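Side-chain contacts in DUF2666 domain-containing protein (Pyrococcus furiosus, PDB 3V68), which is of unknown function but probably binds double-stranded DNA, and contains two copies of the DUF2666 sequence family: residues 29-34 and 218-223; 141-146 and 179-184. All blocks are in the same frame, centred on the assembly; numbering follows the deposited sequence. Where two conformers were deposited one is given.

Overall arrangement
Both contacts sit on the same side of the molecule, their centres about 12 Å apart, and in each a phenylalanine does most of the work. Interaction 1 is largely buried and joins helix 26-43 of the first DUF2666 range to helix 219-231 of the second; F220 there meets a small alanine, a methionine sulfur and a serine hydroxyl. Interaction 2 lies nearer the surface, within the second range, and is wholly aromatic: the end of helix 160-181 meets the hairpin of strands 136-143 and 146-153. The two touch, because helix 26-43 also packs on residues of interaction 2, and A182, just past helix 160-181, rests against F220.

Interaction 1: 29-34 and 218-223; sequences IAMFLS and NEFEVR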
loop_
_atom_site.group_PDB
_atom_site.type_symbol
_atom_site.label_atom_id
_atom_site.label_comp_id
_atom_site.label_asym_id
_atom_site.label_seq_id
_atom_site.Cartn_x
_atom_site.Cartn_y
_atom_site.Cartn_z
ATOM N N ILE A 29 -6.015 2.798 17.766
ATOM C CA ILE A 29 -4.724 2.927 17.096
ATOM C C ILE A 29 -4.718 2.118 15.801
ATOM O O ILE A 29 -4.310 2.627 14.752
ATOM C CB ILE A 29 -3.538 2.546 18.013
ATOM C CG1 ILE A 29 -3.461 3.529 19.190
ATOM C CG2 ILE A 29 -2.227 2.542 17.218
ATOM C CD1 ILE A 29 -2.529 3.091 20.312
ATOM N N ALA A 30 -5.198 0.878 15.869
ATOM C CA ALA A 30 -5.261 0.027 14.681
ATOM C C ALA A 30 -6.188 0.607 13.611
ATOM O O ALA A 30 -5.872 0.542 12.423
ATOM C CB ALA A 30 -5.671 -1.397 15.051
ATOM N N MET A 31 -7.311 1.182 14.032
ATOM C CA MET A 31 -8.248 1.794 13.092
ATOM C C MET A 31 -7.677 3.058 12.451
ATOM O O MET A 31 -7.892 3.305 11.264
ATOM C CB MET A 31 -9.595 2.068 13.766
ATOM C CG MET A 31 -10.389 0.801 14.051
ATOM S SD MET A 31 -10.681 -0.184 12.567
ATOM C CE MET A 31 -11.793 0.898 11.671
ATOM N N PHE A 32 -6.939 3.843 13.236
ATOM C CA PHE A 32 -6.235 5.018 12.720
ATOM C C PHE A 32 -5.204 4.615 11.663
ATOM O O PHE A 32 -5.182 5.180 10.561
ATOM C CB PHE A 32 -5.551 5.783 13.859
ATOM C CG PHE A 32 -4.579 6.838 13.388
ATOM C CD1 PHE A 32 -5.030 8.089 12.980
ATOM C CD2 PHE A 32 -3.211 6.573 13.345
ATOM C CE1 PHE A 32 -4.125 9.067 12.544
ATOM C CE2 PHE A 32 -2.305 7.545 12.905
ATOM C CZ PHE A 32 -2.763 8.790 12.511
ATOM N N LEU A 33 -4.374 3.625 11.987
ATOM C CA LEU A 33 -3.338 3.187 11.057
ATOM C C LEU A 33 -3.930 2.563 9.796
ATOM O O LEU A 33 -3.383 2.724 8.704
ATOM C CB LEU A 33 -2.379 2.206 11.731
ATOM C CG LEU A 33 -1.495 2.751 12.857
ATOM C CD1 LEU A 33 -0.784 1.590 13.538
ATOM C CD2 LEU A 33 -0.506 3.791 12.340
ATOM N N SER A 34 -5.052 1.863 9.966
ATOM C CA SER A 34 -5.808 1.286 8.857
ATOM C C SER A 34 -6.263 2.380 7.901
ATOM O O SER A 34 -6.055 2.290 6.691
ATOM C CB SER A 34 -7.031 0.533 9.388
ATOM O OG SER A 34 -6.651 -0.660 10.047
ATOM N N ASN A 218 -9.739 -12.808 12.267
ATOM C CA ASN A 218 -10.528 -11.588 12.356
ATOM C C ASN A 218 -10.221 -10.600 11.234
ATOM O O ASN A 218 -9.407 -10.884 10.343
ATOM C CB ASN A 218 -10.378 -10.927 13.732
ATOM C CG ASN A 218 -8.966 -10.433 14.015
ATOM O OD1 ASN A 218 -8.219 -10.026 13.115
ATOM N ND2 ASN A 218 -8.605 -10.439 15.287
ATOM N N GLU A 219 -10.859 -9.435 11.298
ATOM C CA GLU A 219 -10.782 -8.445 10.229
ATOM C C GLU A 219 -9.355 -7.998 9.912
ATOM O O GLU A 219 -9.055 -7.694 8.765
ATOM C CB GLU A 219 -11.687 -7.236 10.515
ATOM C CG GLU A 219 -11.303 -6.399 11.732
ATOM C CD GLU A 219 -12.347 -5.348 12.092
ATOM O OE1 GLU A 219 -12.958 -4.752 11.178
ATOM O OE2 GLU A 219 -12.548 -5.115 13.302
ATOM N N PHE A 220 -8.482 -7.955 10.914
ATOM C CA PHE A 220 -7.099 -7.544 10.670
ATOM C C PHE A 220 -6.240 -8.681 10.149
ATOM O O PHE A 220 -5.481 -8.509 9.188
ATOM C CB PHE A 220 -6.496 -6.897 11.915
ATOM C CG PHE A 220 -7.191 -5.633 12.306
ATOM C CD1 PHE A 220 -6.982 -4.460 11.581
ATOM C CD2 PHE A 220 -8.087 -5.615 13.370
ATOM C CE1 PHE A 220 -7.644 -3.286 11.924
ATOM C CE2 PHE A 220 -8.755 -4.440 13.719
ATOM C CZ PHE A 220 -8.530 -3.278 12.995
ATOM N N GLU A 221 -6.387 -9.850 10.766
ATOM C CA GLU A 221 -5.636 -11.038 10.373
ATOM C C GLU A 221 -5.820 -11.422 8.902
ATOM O O GLU A 221 -4.868 -11.871 8.260
ATOM C CB GLU A 221 -5.996 -12.220 11.274
ATOM C CG GLU A 221 -5.538 -12.062 12.719
ATOM C CD GLU A 221 -6.188 -13.068 13.658
ATOM O OE1 GLU A 221 -7.347 -13.461 13.421
ATOM O OE2 GLU A 221 -5.545 -13.464 14.645
ATOM N N VAL A 222 -7.032 -11.241 8.374
ATOM C CA VAL A 222 -7.312 -11.583 6.972
ATOM C C VAL A 222 -6.580 -10.695 5.960
ATOM O O VAL A 222 -6.253 -11.161 4.875
ATOM C CB VAL A 222 -8.828 -11.663 6.641
ATOM C CG1 VAL A 222 -9.506 -12.730 7.501
ATOM C CG2 VAL A 222 -9.505 -10.297 6.781
ATOM N N ARG A 223 -6.320 -9.436 6.318
ATOM C CA ARG A 223 -5.527 -8.542 5.459
ATOM C C ARG A 223 -4.105 -9.058 5.279
ATOM O O ARG A 223 -3.516 -8.906 4.207
ATOM C CB ARG A 223 -5.479 -7.109 6.006
ATOM C CG ARG A 223 -6.581 -6.189 5.504
ATOM C CD ARG A 223 -7.910 -6.525 6.157
ATOM N NE ARG A 223 -9.007 -5.804 5.527
ATOM C CZ ARG A 223 -10.290 -5.964 5.834
ATOM N NH1 ARG A 223 -10.664 -6.823 6.777
ATOM N NH2 ARG A 223 -11.205 -5.254 5.185
#
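The carbonyl oxygen A30 O is gripped twice by S34, one helical turn on: the backbone S34 N gives the ordinary helix bond, and S34 OG adds a second of 2.8 Å, reaching the oxygen from the opposite face of the carbonyl plane. A chi1 of -71° puts OG beside the backbone N, facing back along the helix, where it can reach A30 O. The same hydroxyl faces F220, lying in the plane of the ring at its edge, with S34 OG 3.4 Å from F220 CE1. A serine suits this buried spot because its hydroxyl is satisfied within its own helix while its oxygen meets ring C-H groups. A30 is small enough to let the ring approach, its CB lying 4.0 Å from F220 CZ. In the conformer given, M31 bends at chi2 and chi3 to bring SD to 3.8 Å from F220 CZ, an edge-on Met-aromatic contact that is uncertain for its second conformer.

F220 also touches I178 of helix 160-181. Its own helix starts with a capping box: E221 N donates to N218 OD1 almost straight (176°), and N218 N returns a 2.7 Å bond to E221 OE1. The axes of the two short helical segments approach to 12.7 Å at 40°, a separation that the F220 side chain bridges. This is helix-helix packing, an aromatic from the first turn of a capped helix set against A30, M31 and S34.

Interaction 2: 141-146 and 179-184; sequences ARYGSW and KDFADV
F181 sends its ring from the last turn of helix 160-181 towards Y143 and W146, which flank the tight turn of a hairpin. Its CB already points that way, and chi1 of -71° places CG beside the backbone N, carrying the ring out toward the hairpin. Further out, CD1 packs on I29 and L33. F181 CE1 then lies over one face of the indole, 3.9 Å from W146 CZ3, and at the tip F181 CZ comes to 3.8 Å from W146 CE3. The result is an offset edge-to-face pair, planes at 62°, with F181 giving the edge; A141 CB covers the opposite indole face. On the other branch, F181 CE2 reaches Y143 CD2 at 3.8 Å. Replacing F181 with an alanine would probably leave one indole face without its aromatic partner and open a gap beside Y143.

G144, with positive phi, suits the type II' turn that brings Y143 and W146 together. Behind F181, the Schellman motif with D183 as C-prime residue ends the helix. The ring thus lies between that helix end and the hairpin of strands 136-143 and 146-153, with N26, I29 and L33 of helix 26-43 against it.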
loop_
_atom_site.group_PDB
_atom_site.type_symbol
_atom_site.label_atom_id
_atom_site.label_comp_id
_atom_site.label_asym_id
_atom_site.label_seq_id
_atom_site.Cartn_x
_atom_site.Cartn_y
_atom_site.Cartn_z
ATOM N N ALA A 141 4.077 9.887 15.008
ATOM C CA ALA A 141 3.662 8.903 15.993
ATOM C C ALA A 141 4.663 8.810 17.127
ATOM O O ALA A 141 5.860 8.632 16.895
ATOM C CB ALA A 141 3.487 7.536 15.335
ATOM N N ARG A 142 4.168 8.955 18.352
ATOM C CA ARG A 142 4.927 8.567 19.530
ATOM C C ARG A 142 3.997 7.888 20.527
ATOM O O ARG A 142 3.042 8.494 21.020
ATOM C CB ARG A 142 5.641 9.760 20.170
ATOM C CG ARG A 142 6.767 9.346 21.134
ATOM C CD ARG A 142 6.255 9.061 22.548
ATOM N NE ARG A 142 7.247 8.363 23.365
ATOM C CZ ARG A 142 7.235 8.310 24.694
ATOM N NH1 ARG A 142 6.282 8.923 25.388
ATOM N NH2 ARG A 142 8.187 7.645 25.337
ATOM N N TYR A 143 4.283 6.620 20.805
ATOM C CA TYR A 143 3.495 5.837 21.744
ATOM C C TYR A 143 4.376 4.755 22.349
ATOM O O TYR A 143 4.863 3.870 21.642
ATOM C CB TYR A 143 2.274 5.220 21.051
ATOM C CG TYR A 143 1.281 4.611 22.012
ATOM C CD1 TYR A 143 0.531 5.416 22.868
ATOM C CD2 TYR A 143 1.091 3.231 22.072
ATOM C CE1 TYR A 143 -0.379 4.864 23.761
ATOM C CE2 TYR A 143 0.178 2.671 22.962
ATOM C CZ TYR A 143 -0.550 3.495 23.803
ATOM O OH TYR A 143 -1.457 2.962 24.687
ATOM N N GLY A 144 4.577 4.837 23.661
ATOM C CA GLY A 144 5.532 3.973 24.341
ATOM C C GLY A 144 6.920 4.205 23.781
ATOM O O GLY A 144 7.358 5.348 23.641
ATOM N N SER A 145 7.599 3.119 23.428
ATOM C CA SER A 145 8.934 3.204 22.840
ATOM C C SER A 145 8.892 3.381 21.319
ATOM O O SER A 145 9.933 3.527 20.681
ATOM C CB SER A 145 9.763 1.973 23.215
ATOM O OG SER A 145 9.151 0.782 22.752
ATOM N N TRP A 146 7.687 3.374 20.749
ATOM C CA TRP A 146 7.498 3.493 19.304
ATOM C C TRP A 146 7.399 4.951 18.859
ATOM O O TRP A 146 6.477 5.672 19.249
ATOM C CB TRP A 146 6.248 2.709 18.867
ATOM C CG TRP A 146 5.895 2.845 17.406
ATOM C CD1 TRP A 146 6.683 2.525 16.338
ATOM C CD2 TRP A 146 4.652 3.311 16.861
ATOM N NE1 TRP A 146 6.012 2.775 15.162
ATOM C CE2 TRP A 146 4.766 3.261 15.455
ATOM C CE3 TRP A 146 3.456 3.777 17.427
ATOM C CZ2 TRP A 146 3.726 3.653 14.603
ATOM C CZ3 TRP A 146 2.422 4.169 16.580
ATOM C CH2 TRP A 146 2.565 4.100 15.181
ATOM N N LYS A 179 -0.292 -4.987 12.739
ATOM C CA LYS A 179 -0.174 -6.335 13.289
ATOM C C LYS A 179 0.353 -6.380 14.733
ATOM O O LYS A 179 0.140 -7.366 15.439
ATOM C CB LYS A 179 0.633 -7.255 12.364
ATOM C CG LYS A 179 1.778 -6.598 11.630
ATOM C CD LYS A 179 2.617 -7.643 10.904
ATOM C CE LYS A 179 3.880 -7.034 10.316
ATOM N NZ LYS A 179 4.838 -6.547 11.359
ATOM N N ASP A 180 1.022 -5.313 15.168
ATOM C CA ASP A 180 1.452 -5.179 16.567
ATOM C C ASP A 180 0.294 -4.752 17.465
ATOM O O ASP A 180 0.075 -5.339 18.533
ATOM C CB ASP A 180 2.602 -4.174 16.701
ATOM C CG ASP A 180 3.896 -4.668 16.073
ATOM O OD1 ASP A 180 4.086 -5.898 15.948
ATOM O OD2 ASP A 180 4.738 -3.815 15.714
ATOM N N PHE A 181 -0.441 -3.733 17.032
ATOM C CA PHE A 181 -1.557 -3.214 17.818
ATOM C C PHE A 181 -2.764 -4.141 17.823
ATOM O O PHE A 181 -3.529 -4.155 18.787
ATOM C CB PHE A 181 -1.929 -1.798 17.373
ATOM C CG PHE A 181 -0.905 -0.778 17.760
ATOM C CD1 PHE A 181 -0.007 -0.275 16.828
ATOM C CD2 PHE A 181 -0.807 -0.353 19.079
ATOM C CE1 PHE A 181 0.957 0.660 17.201
ATOM C CE2 PHE A 181 0.152 0.576 19.459
ATOM C CZ PHE A 181 1.036 1.082 18.519
ATOM N N ALA A 182 -2.918 -4.930 16.764
ATOM C CA ALA A 182 -4.003 -5.901 16.691
ATOM C C ALA A 182 -3.574 -7.329 17.066
ATOM O O ALA A 182 -4.360 -8.270 16.928
ATOM C CB ALA A 182 -4.652 -5.866 15.315
ATOM N N ASP A 183 -2.346 -7.482 17.562
ATOM C CA ASP A 183 -1.804 -8.805 17.948
ATOM C C ASP A 183 -2.046 -9.870 16.873
ATOM O O ASP A 183 -2.599 -10.938 17.155
ATOM C CB ASP A 183 -2.379 -9.284 19.291
ATOM C CG ASP A 183 -1.820 -8.533 20.482
ATOM O OD1 ASP A 183 -2.352 -8.733 21.595
ATOM O OD2 ASP A 183 -0.852 -7.761 20.323
ATOM N N VAL A 184 -1.652 -9.557 15.642
ATOM C CA VAL A 184 -1.745 -10.501 14.531
ATOM C C VAL A 184 -0.532 -11.428 14.587
ATOM O O VAL A 184 0.610 -10.959 14.593
ATOM C CB VAL A 184 -1.785 -9.762 13.166
ATOM C CG1 VAL A 184 -1.635 -10.731 11.999
ATOM C CG2 VAL A 184 -3.067 -8.933 13.020
#